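Local coordinates for protein bradyzoite surface antigen BSR4 (Toxoplasma gondii, PDB 2JKS) that is a bradyzoite-stage surface antigen of the SAG1-related (SRS) superfamily, probably displayed on the parasite surface, and binds zinc ions, at residues A[63-68]-A[87-92]; A[93-98]-A[130-135]; A[125-130]-A[159-164]. All coordinates share one frame; numbering follows the deposited sequence.

Overall arrangement
All three contacts lie in the first of the two SRS domains and reach one mixed sheet, in which strands 83-89, 53-67, 132-141 and 152-161 are successive neighbours. Interaction 1 pairs the first two of these strands; interaction 2, centred about 9 Å away, sets the end of helix 91-95 on strand 132-141; interaction 3, centred about 7 Å from interaction 2, joins the loop before that strand to the chain leaving strand 152-161. Along the sequence interaction 1 closes before the others open, whereas interactions 2 and 3 alternate and share Thr130. Interactions 2 and 3 lie toward the second domain: Glu96 shares a zinc ion with Asp205, Glu125 another with His123.

Interaction 1 (A[63-68]-A[87-92]); sequences QNVCDP and TEVTLK
Val65 and Val89 form a hydrogen-bonded antiparallel pair where strand 53-67 meets strand 83-89 in the six-stranded sheet of the first SRS domain. Their two backbone bonds are nearly straight: Val65 N to Val89 O is 2.9 Å, and Val89 N returns to Val65 O. Asp67 and Thr87 make the next hydrogen-bonded pair, with Asp67 N 2.7 Å from Thr87 O; the return bond from Thr87 N to Asp67 O is longer, 3.2 Å, and comes from above the carbonyl plane. On the face carrying Val65, Asp67, Thr87 and Val89 the packing is close. Val65 CG2 meets Val89 CG2 at 3.9 Å, and Leu91, opening helix 91-95, crosses Val65 at about a right angle, its CD2 4.0 Å from Val65 CG2. Phe134 touches both Val65 and Leu91. With CG1 anti to its carbonyl carbon (chi1 -62°), Val89 sets both methyls over Asp67 CB.

On the opposite face Cys66 is tied by a disulfide to Cys77 of strand 76-79. The Glu88 side and the parting end of the strands are looser. The Asn64 amide and Glu88 carboxylate stack only 9° from parallel, but Asn64 ND2 and Glu88 OE1 stay 4.0 Å apart; a water accepts from ND2 and gives a weak bond to OE2. A second water links Gln63 O to Leu91 N. Backbone hydrogen bonds and apolar contact therefore hold the centre, while water joins the polar margin.

Interaction 2 (A[93-98]-A[130-135]); sequences DLLETD and TDKAFV. With ZN (zinc ion), chain F.
The Phe134 ring meets Leu94 obliquely, and the closer touch is at the ring's root: Leu94 CD2 lies 3.4 Å from Phe134 CB and equally near Ala133 O. Val159 also packs on Phe134. The other flat group, the Glu96 carboxylate, takes Lys132 NZ on the anti side of OE1, 32° out of its plane, while zinc is bound mainly through OE1, with Glu96 OE2 more distant at 2.6 Å from the ion. A Schellman motif ends helix 91-95 here: Thr97 N reaches back to Lys92 O, Glu96 N makes a weak bond to Asp93 O, and Glu96 is the C-prime residue with positive phi (57°). The turn brings Glu96 toward strand 132-141 of the SRS sheet.

Leu94 CG is anti to its backbone N (chi1 180°), which carries the branched end down to the strand. Beside it, Leu95 CD2 rests on Lys132 CG at 3.9 Å. From there Lys132 bends at chi2 and runs extended past the helix end, with CE 3.3 Å from Leu94 O, until NZ forms a salt bridge with Glu96 OE1 at 3.1 Å. The lysine would probably offset part of the carboxylate's charge. Asp205, in the second SRS domain, is the other protein ligand, so the zinc bridges the two domains. Glu96 OE1 itself sits 2.2 Å from the zinc ion, and a water is also a ligand, its oxygen 2.4 Å from the metal.

Interaction 3 (A[125-130]-A[159-164]); sequences EDLPLT and VNVEAR. With ZN (zinc ion), chain D.
Pro128 and Ala163 bring the two backbones together, CA to CA 4.8 Å, where segment 125-130, the loop leading into strand 132-141, crosses the chain leaving strand 152-161 with end-to-end directions 107° apart. The contact is loop packing at the end of the SRS-domain sheet that faces the second domain. One backbone bond ties it, Arg164 N to Pro128 O at 3.0 Å, with a bent CA-H...O contact from Ala163 CA to the same oxygen.

Arg164 buries the most surface. CG stands between the backbone N and the carbonyl carbon (chi1 67°), and bends at chi2 and chi3 fold the chain back along the loop. CD thereby passes close to both Leu127 O and Pro128 O, and the guanidinium lies with its edge toward the loop backbone. NH1 gives a fairly straight bond of 2.7 Å to Leu127 O, lying in the carbonyl plane, while the acceptor is only 4° out of the guanidinium plane; these alignments help to set the rotation of the group. Glu125 O sits at the same edge, 3.5 Å from NH1. Leu129 runs alongside the arginine, pointing the same way, with CD2 3.6 Å from Arg164 CD. Leu127 CB meets Arg164 CB, and Ala163 CB fits against the loop backbone, near Pro128 O and Thr130 C.

Toward the sheet the contact is apolar: Pro128 CD packs on Val161 CG1 at 3.7 Å. Phe134 lies next to Val161, extending this packing into the strands. At the far end Glu125 turns away from segment 159-164 and joins His123 in binding zinc; Arg99 hydrogen-bonds OE2, the zinc-binding oxygen. The metal is held by one oxygen of this residue, Glu125 OE2, 2.1 Å from the zinc ion.

Interaction 1 (A[63-68]-A[87-92])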
loop_
_atom_site.group_PDB
_atom_site.type_symbol
_atom_site.label_atom_id
_atom_site.label_comp_id
_atom_site.label_asym_id
_atom_site.label_seq_id
_atom_site.Cartn_x
_atom_site.Cartn_y
_atom_site.Cartn_z
ATOM N N GLN A 63 -5.555 -1.888 -19.399
ATOM C CA GLN A 63 -4.181 -1.431 -19.383
ATOM C C GLN A 63 -3.951 -0.342 -18.366
ATOM O O GLN A 63 -2.905 -0.324 -17.722
ATOM C CB GLN A 63 -3.720 -0.956 -20.769
ATOM C CG GLN A 63 -3.501 -2.110 -21.758
ATOM C CD GLN A 63 -2.733 -1.693 -23.036
ATOM O OE1 GLN A 63 -2.258 -0.538 -23.173
ATOM N NE2 GLN A 63 -2.597 -2.647 -23.973
ATOM N N ASN A 64 -4.922 0.552 -18.215
ATOM C CA ASN A 64 -4.740 1.745 -17.412
ATOM C C ASN A 64 -5.900 1.985 -16.429
ATOM O O ASN A 64 -6.995 1.462 -16.614
ATOM C CB ASN A 64 -4.584 2.982 -18.323
ATOM C CG ASN A 64 -3.333 2.929 -19.189
ATOM O OD1 ASN A 64 -2.206 3.015 -18.693
ATOM N ND2 ASN A 64 -3.530 2.781 -20.487
ATOM N N VAL A 65 -5.612 2.739 -15.371
ATOM C CA VAL A 65 -6.639 3.360 -14.507
ATOM C C VAL A 65 -6.338 4.868 -14.427
ATOM O O VAL A 65 -5.329 5.313 -14.964
ATOM C CB VAL A 65 -6.704 2.695 -13.073
ATOM C CG1 VAL A 65 -7.033 1.199 -13.162
ATOM C CG2 VAL A 65 -5.398 2.903 -12.319
ATOM N N CYS A 66 -7.221 5.656 -13.825
ATOM C CA CYS A 66 -6.971 7.069 -13.616
ATOM C C CYS A 66 -6.443 7.343 -12.221
ATOM O O CYS A 66 -6.971 6.823 -11.241
ATOM C CB CYS A 66 -8.238 7.899 -13.864
ATOM S SG CYS A 66 -8.946 7.533 -15.460
ATOM N N ASP A 67 -5.404 8.163 -12.140
ATOM C CA ASP A 67 -4.912 8.681 -10.857
ATOM C C ASP A 67 -5.425 10.117 -10.683
ATOM O O ASP A 67 -4.904 11.040 -11.319
ATOM C CB ASP A 67 -3.377 8.709 -10.839
ATOM C CG ASP A 67 -2.804 9.071 -9.463
ATOM O OD1 ASP A 67 -3.543 9.541 -8.567
ATOM O OD2 ASP A 67 -1.600 8.853 -9.279
ATOM N N PRO A 68 -6.423 10.334 -9.807
ATOM C CA PRO A 68 -6.858 11.734 -9.741
ATOM C C PRO A 68 -5.811 12.720 -9.199
ATOM O O PRO A 68 -6.029 13.935 -9.260
ATOM C CB PRO A 68 -8.100 11.682 -8.830
ATOM C CG PRO A 68 -8.497 10.258 -8.803
ATOM C CD PRO A 68 -7.213 9.480 -8.906
ATOM N N THR A 87 -5.046 11.556 -14.431
ATOM C CA THR A 87 -4.323 11.033 -15.582
ATOM C C THR A 87 -4.217 9.518 -15.567
ATOM O O THR A 87 -4.312 8.888 -14.505
ATOM C CB THR A 87 -2.943 11.694 -15.656
ATOM O OG1 THR A 87 -3.132 13.099 -15.935
ATOM C CG2 THR A 87 -2.087 11.089 -16.780
ATOM N N GLU A 88 -4.032 8.954 -16.764
ATOM C CA GLU A 88 -3.762 7.524 -16.960
ATOM C C GLU A 88 -2.450 7.034 -16.354
ATOM O O GLU A 88 -1.383 7.547 -16.676
ATOM C CB GLU A 88 -3.747 7.197 -18.437
ATOM C CG GLU A 88 -5.115 7.212 -19.061
ATOM C CD GLU A 88 -5.078 6.846 -20.535
ATOM O OE1 GLU A 88 -3.981 6.663 -21.094
ATOM O OE2 GLU A 88 -6.159 6.756 -21.139
ATOM N N VAL A 89 -2.544 6.023 -15.493
ATOM C CA VAL A 89 -1.378 5.335 -14.925
ATOM C C VAL A 89 -1.633 3.828 -15.041
ATOM O O VAL A 89 -2.772 3.425 -15.205
ATOM C CB VAL A 89 -1.154 5.750 -13.433
ATOM C CG1 VAL A 89 -0.859 7.256 -13.346
ATOM C CG2 VAL A 89 -2.394 5.410 -12.542
ATOM N N THR A 90 -0.602 2.987 -14.925
ATOM C CA THR A 90 -0.871 1.562 -14.823
ATOM C C THR A 90 -1.116 1.256 -13.328
ATOM O O THR A 90 -0.757 2.090 -12.456
ATOM C CB THR A 90 0.249 0.710 -15.436
ATOM O OG1 THR A 90 1.431 0.833 -14.637
ATOM C CG2 THR A 90 0.528 1.190 -16.884
ATOM N N LEU A 91 -1.773 0.135 -13.024
ATOM C CA LEU A 91 -2.025 -0.195 -11.606
ATOM C C LEU A 91 -0.724 -0.503 -10.891
ATOM O O LEU A 91 -0.508 -0.060 -9.769
ATOM C CB LEU A 91 -2.952 -1.400 -11.445
ATOM C CG LEU A 91 -4.421 -1.109 -11.199
ATOM C CD1 LEU A 91 -5.102 -2.450 -11.047
ATOM C CD2 LEU A 91 -4.646 -0.202 -9.969
ATOM N N LYS A 92 0.149 -1.240 -11.561
ATOM C CA LYS A 92 1.429 -1.587 -10.962
ATOM C C LYS A 92 2.220 -0.336 -10.593
ATOM O O LYS A 92 2.890 -0.317 -9.575
ATOM C CB LYS A 92 2.227 -2.554 -11.841
ATOM C CG LYS A 92 3.168 -1.899 -12.794
ATOM C CD LYS A 92 4.013 -2.911 -13.580
ATOM C CE LYS A 92 5.076 -3.605 -12.737
ATOM N NZ LYS A 92 6.077 -2.715 -12.089
HETATM O O HOH W 1 -3.354 -1.325 -15.149
HETATM O O HOH W 2 -6.136 4.122 -21.752
#

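Interaction 2 (A[93-98]-A[130-135])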
loop_
_atom_site.group_PDB
_atom_site.type_symbol
_atom_site.label_atom_id
_atom_site.label_comp_id
_atom_site.label_asym_id
_atom_site.label_seq_id
_atom_site.Cartn_x
_atom_site.Cartn_y
_atom_site.Cartn_z
ATOM N N ASP A 93 2.092 0.721 -11.394
ATOM C CA ASP A 93 2.729 1.998 -11.091
ATOM C C ASP A 93 2.047 2.759 -9.961
ATOM O O ASP A 93 2.726 3.299 -9.110
ATOM C CB ASP A 93 2.804 2.881 -12.328
ATOM C CG ASP A 93 3.953 2.508 -13.258
ATOM O OD1 ASP A 93 4.824 1.698 -12.857
ATOM O OD2 ASP A 93 3.970 3.030 -14.390
ATOM N N LEU A 94 0.715 2.823 -9.953
ATOM C CA LEU A 94 -0.024 3.467 -8.860
ATOM C C LEU A 94 0.246 2.732 -7.543
ATOM O O LEU A 94 0.487 3.364 -6.524
ATOM C CB LEU A 94 -1.531 3.495 -9.135
ATOM C CG LEU A 94 -2.429 4.145 -8.054
ATOM C CD1 LEU A 94 -2.112 5.600 -7.799
ATOM C CD2 LEU A 94 -3.836 4.051 -8.434
ATOM N N LEU A 95 0.274 1.404 -7.595
ATOM C CA LEU A 95 0.414 0.595 -6.382
ATOM C C LEU A 95 1.860 0.472 -5.929
ATOM O O LEU A 95 2.150 0.037 -4.789
ATOM C CB LEU A 95 -0.200 -0.799 -6.582
ATOM C CG LEU A 95 -1.733 -0.752 -6.774
ATOM C CD1 LEU A 95 -2.295 -2.120 -6.987
ATOM C CD2 LEU A 95 -2.506 -0.018 -5.616
ATOM N N GLU A 96 2.758 0.850 -6.842
ATOM C CA GLU A 96 4.208 0.763 -6.640
ATOM C C GLU A 96 4.646 -0.642 -6.318
ATOM O O GLU A 96 5.444 -0.838 -5.416
ATOM C CB GLU A 96 4.674 1.715 -5.553
ATOM C CG GLU A 96 4.662 3.132 -5.962
ATOM C CD GLU A 96 5.044 4.030 -4.834
ATOM O OE1 GLU A 96 4.239 4.905 -4.490
ATOM O OE2 GLU A 96 6.134 3.860 -4.255
ATOM N N THR A 97 4.131 -1.605 -7.074
ATOM C CA THR A 97 4.368 -3.009 -6.812
ATOM C C THR A 97 5.015 -3.669 -8.027
ATOM O O THR A 97 5.132 -3.040 -9.077
ATOM C CB THR A 97 3.057 -3.738 -6.290
ATOM O OG1 THR A 97 1.944 -3.454 -7.159
ATOM C CG2 THR A 97 2.706 -3.289 -4.830
ATOM N N ASP A 98 5.462 -4.922 -7.882
ATOM C CA ASP A 98 6.330 -5.593 -8.882
ATOM C C ASP A 98 5.583 -6.368 -9.944
ATOM O O ASP A 98 6.097 -6.580 -11.033
ATOM C CB ASP A 98 7.276 -6.605 -8.198
ATOM C CG ASP A 98 8.206 -5.963 -7.175
ATOM O OD1 ASP A 98 8.612 -4.786 -7.358
ATOM O OD2 ASP A 98 8.534 -6.664 -6.191
ATOM N N THR A 130 1.334 2.248 1.099
ATOM C CA THR A 130 0.588 3.419 1.455
ATOM C C THR A 130 -0.818 3.309 0.849
ATOM O O THR A 130 -1.001 2.587 -0.132
ATOM C CB THR A 130 1.293 4.731 0.953
ATOM O OG1 THR A 130 1.425 4.668 -0.461
ATOM C CG2 THR A 130 2.718 4.860 1.563
ATOM N N ASP A 131 -1.771 4.034 1.431
ATOM C CA ASP A 131 -3.169 4.016 0.945
ATOM C C ASP A 131 -3.254 4.611 -0.450
ATOM O O ASP A 131 -2.677 5.655 -0.684
ATOM C CB ASP A 131 -4.098 4.746 1.919
ATOM C CG ASP A 131 -4.170 4.065 3.285
ATOM O OD1 ASP A 131 -4.036 2.822 3.371
ATOM O OD2 ASP A 131 -4.387 4.761 4.287
ATOM N N LYS A 132 -3.940 3.919 -1.366
ATOM C CA LYS A 132 -4.085 4.381 -2.735
ATOM C C LYS A 132 -5.549 4.503 -3.149
ATOM O O LYS A 132 -6.442 3.833 -2.611
ATOM C CB LYS A 132 -3.372 3.440 -3.727
ATOM C CG LYS A 132 -1.889 3.146 -3.425
ATOM C CD LYS A 132 -1.003 4.373 -3.700
ATOM C CE LYS A 132 0.443 4.041 -3.320
ATOM N NZ LYS A 132 1.289 5.241 -3.579
ATOM N N ALA A 133 -5.771 5.315 -4.172
ATOM C CA ALA A 133 -7.064 5.420 -4.832
ATOM C C ALA A 133 -6.881 5.575 -6.340
ATOM O O ALA A 133 -5.936 6.238 -6.814
ATOM C CB ALA A 133 -7.844 6.619 -4.265
ATOM N N PHE A 134 -7.809 5.021 -7.097
ATOM C CA PHE A 134 -7.857 5.284 -8.537
ATOM C C PHE A 134 -9.299 5.419 -8.944
ATOM O O PHE A 134 -10.206 5.217 -8.112
ATOM C CB PHE A 134 -7.129 4.167 -9.339
ATOM C CG PHE A 134 -7.806 2.792 -9.279
ATOM C CD1 PHE A 134 -8.900 2.501 -10.125
ATOM C CD2 PHE A 134 -7.335 1.805 -8.411
ATOM C CE1 PHE A 134 -9.515 1.294 -10.100
ATOM C CE2 PHE A 134 -7.950 0.513 -8.393
ATOM C CZ PHE A 134 -9.035 0.279 -9.255
ATOM N N VAL A 135 -9.497 5.770 -10.214
ATOM C CA VAL A 135 -10.822 6.044 -10.791
ATOM C C VAL A 135 -10.896 5.290 -12.150
ATOM O O VAL A 135 -9.921 5.234 -12.932
ATOM C CB VAL A 135 -11.092 7.614 -10.961
ATOM C CG1 VAL A 135 -12.194 7.901 -11.977
ATOM C CG2 VAL A 135 -11.478 8.280 -9.636
HETATM ZN ZN ZN F . 5.303 5.946 -2.902
HETATM O O HOH W 3 6.311 7.833 -4.053
#

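Interaction 3 (A[125-130]-A[159-164])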
loop_
_atom_site.group_PDB
_atom_site.type_symbol
_atom_site.label_atom_id
_atom_site.label_comp_id
_atom_site.label_asym_id
_atom_site.label_seq_id
_atom_site.Cartn_x
_atom_site.Cartn_y
_atom_site.Cartn_z
ATOM N N GLU A 125 0.527 -9.716 -2.312
ATOM C CA GLU A 125 1.758 -9.046 -2.736
ATOM C C GLU A 125 1.489 -7.758 -3.509
ATOM O O GLU A 125 2.407 -6.929 -3.673
ATOM C CB GLU A 125 2.677 -10.012 -3.516
ATOM C CG GLU A 125 2.329 -10.350 -4.990
ATOM C CD GLU A 125 1.400 -11.581 -5.164
ATOM O OE1 GLU A 125 0.838 -12.067 -4.141
ATOM O OE2 GLU A 125 1.231 -12.070 -6.322
ATOM N N ASP A 126 0.219 -7.552 -3.936
ATOM C CA ASP A 126 -0.128 -6.340 -4.679
ATOM C C ASP A 126 -0.496 -5.203 -3.748
ATOM O O ASP A 126 -0.619 -4.049 -4.184
ATOM C CB ASP A 126 -1.299 -6.547 -5.657
ATOM C CG ASP A 126 -1.018 -7.591 -6.722
ATOM O OD1 ASP A 126 0.118 -7.717 -7.216
ATOM O OD2 ASP A 126 -1.979 -8.259 -7.116
ATOM N N LEU A 127 -0.743 -5.524 -2.484
ATOM C CA LEU A 127 -1.225 -4.489 -1.526
ATOM C C LEU A 127 -0.113 -3.471 -1.295
ATOM O O LEU A 127 1.006 -3.888 -1.035
ATOM C CB LEU A 127 -1.676 -5.133 -0.218
ATOM C CG LEU A 127 -2.941 -5.964 -0.307
ATOM C CD1 LEU A 127 -3.203 -6.569 1.083
ATOM C CD2 LEU A 127 -4.082 -5.059 -0.801
ATOM N N PRO A 128 -0.408 -2.147 -1.450
ATOM C CA PRO A 128 0.615 -1.080 -1.411
ATOM C C PRO A 128 1.138 -0.822 0.019
ATOM O O PRO A 128 0.559 -1.301 0.986
ATOM C CB PRO A 128 -0.137 0.152 -1.984
ATOM C CG PRO A 128 -1.564 -0.096 -1.625
ATOM C CD PRO A 128 -1.755 -1.597 -1.744
ATOM N N LEU A 129 2.258 -0.123 0.137
ATOM C CA LEU A 129 2.771 0.345 1.453
ATOM C C LEU A 129 2.064 1.565 1.987
ATOM O O LEU A 129 2.193 1.916 3.171
ATOM C CB LEU A 129 4.264 0.642 1.335
ATOM C CG LEU A 129 5.105 -0.524 0.854
ATOM C CD1 LEU A 129 6.587 -0.126 0.754
ATOM C CD2 LEU A 129 4.895 -1.763 1.699
ATOM N N THR A 130 1.334 2.248 1.099
ATOM C CA THR A 130 0.588 3.419 1.455
ATOM C C THR A 130 -0.818 3.309 0.849
ATOM O O THR A 130 -1.001 2.587 -0.132
ATOM C CB THR A 130 1.293 4.731 0.953
ATOM O OG1 THR A 130 1.425 4.668 -0.461
ATOM C CG2 THR A 130 2.718 4.860 1.563
ATOM N N VAL A 159 -11.977 3.675 -6.591
ATOM C CA VAL A 159 -11.590 2.485 -5.832
ATOM C C VAL A 159 -10.421 2.871 -4.937
ATOM O O VAL A 159 -9.378 3.283 -5.426
ATOM C CB VAL A 159 -11.185 1.316 -6.760
ATOM C CG1 VAL A 159 -10.686 -0.002 -5.976
ATOM C CG2 VAL A 159 -12.329 1.044 -7.909
ATOM N N ASN A 160 -10.636 2.738 -3.635
ATOM C CA ASN A 160 -9.644 2.936 -2.595
ATOM C C ASN A 160 -9.027 1.583 -2.356
ATOM O O ASN A 160 -9.742 0.588 -2.321
ATOM C CB ASN A 160 -10.374 3.464 -1.347
ATOM C CG ASN A 160 -10.991 4.823 -1.604
ATOM O OD1 ASN A 160 -10.266 5.772 -1.880
ATOM N ND2 ASN A 160 -12.334 4.908 -1.611
ATOM N N VAL A 161 -7.706 1.532 -2.277
ATOM C CA VAL A 161 -6.989 0.310 -1.960
ATOM C C VAL A 161 -6.219 0.590 -0.657
ATOM O O VAL A 161 -5.390 1.501 -0.612
ATOM C CB VAL A 161 -6.017 -0.097 -3.096
ATOM C CG1 VAL A 161 -5.342 -1.406 -2.762
ATOM C CG2 VAL A 161 -6.778 -0.113 -4.485
ATOM N N GLU A 162 -6.573 -0.134 0.402
ATOM C CA GLU A 162 -5.928 0.069 1.704
ATOM C C GLU A 162 -4.567 -0.588 1.685
ATOM O O GLU A 162 -4.418 -1.675 1.138
ATOM C CB GLU A 162 -6.768 -0.526 2.820
ATOM C CG GLU A 162 -8.150 0.113 2.864
ATOM C CD GLU A 162 -8.966 -0.251 4.087
ATOM O OE1 GLU A 162 -8.613 -1.215 4.790
ATOM O OE2 GLU A 162 -9.982 0.431 4.333
ATOM N N ALA A 163 -3.584 0.084 2.293
ATOM C CA ALA A 163 -2.232 -0.440 2.448
ATOM C C ALA A 163 -2.228 -1.786 3.189
ATOM O O ALA A 163 -3.045 -2.018 4.077
ATOM C CB ALA A 163 -1.396 0.586 3.269
ATOM N N ARG A 164 -1.297 -2.656 2.849
ATOM C CA ARG A 164 -1.048 -3.850 3.656
ATOM C C ARG A 164 -0.695 -3.444 5.090
ATOM O O ARG A 164 -0.233 -2.305 5.340
ATOM C CB ARG A 164 0.116 -4.656 3.088
ATOM C CG ARG A 164 1.477 -3.959 3.196
ATOM C CD ARG A 164 2.246 -4.246 1.925
ATOM N NE ARG A 164 2.983 -5.488 1.960
ATOM C CZ ARG A 164 3.203 -6.235 0.870
ATOM N NH1 ARG A 164 2.689 -5.885 -0.312
ATOM N NH2 ARG A 164 3.913 -7.349 0.962
HETATM ZN ZN ZN D . -0.019 -13.695 -6.666
#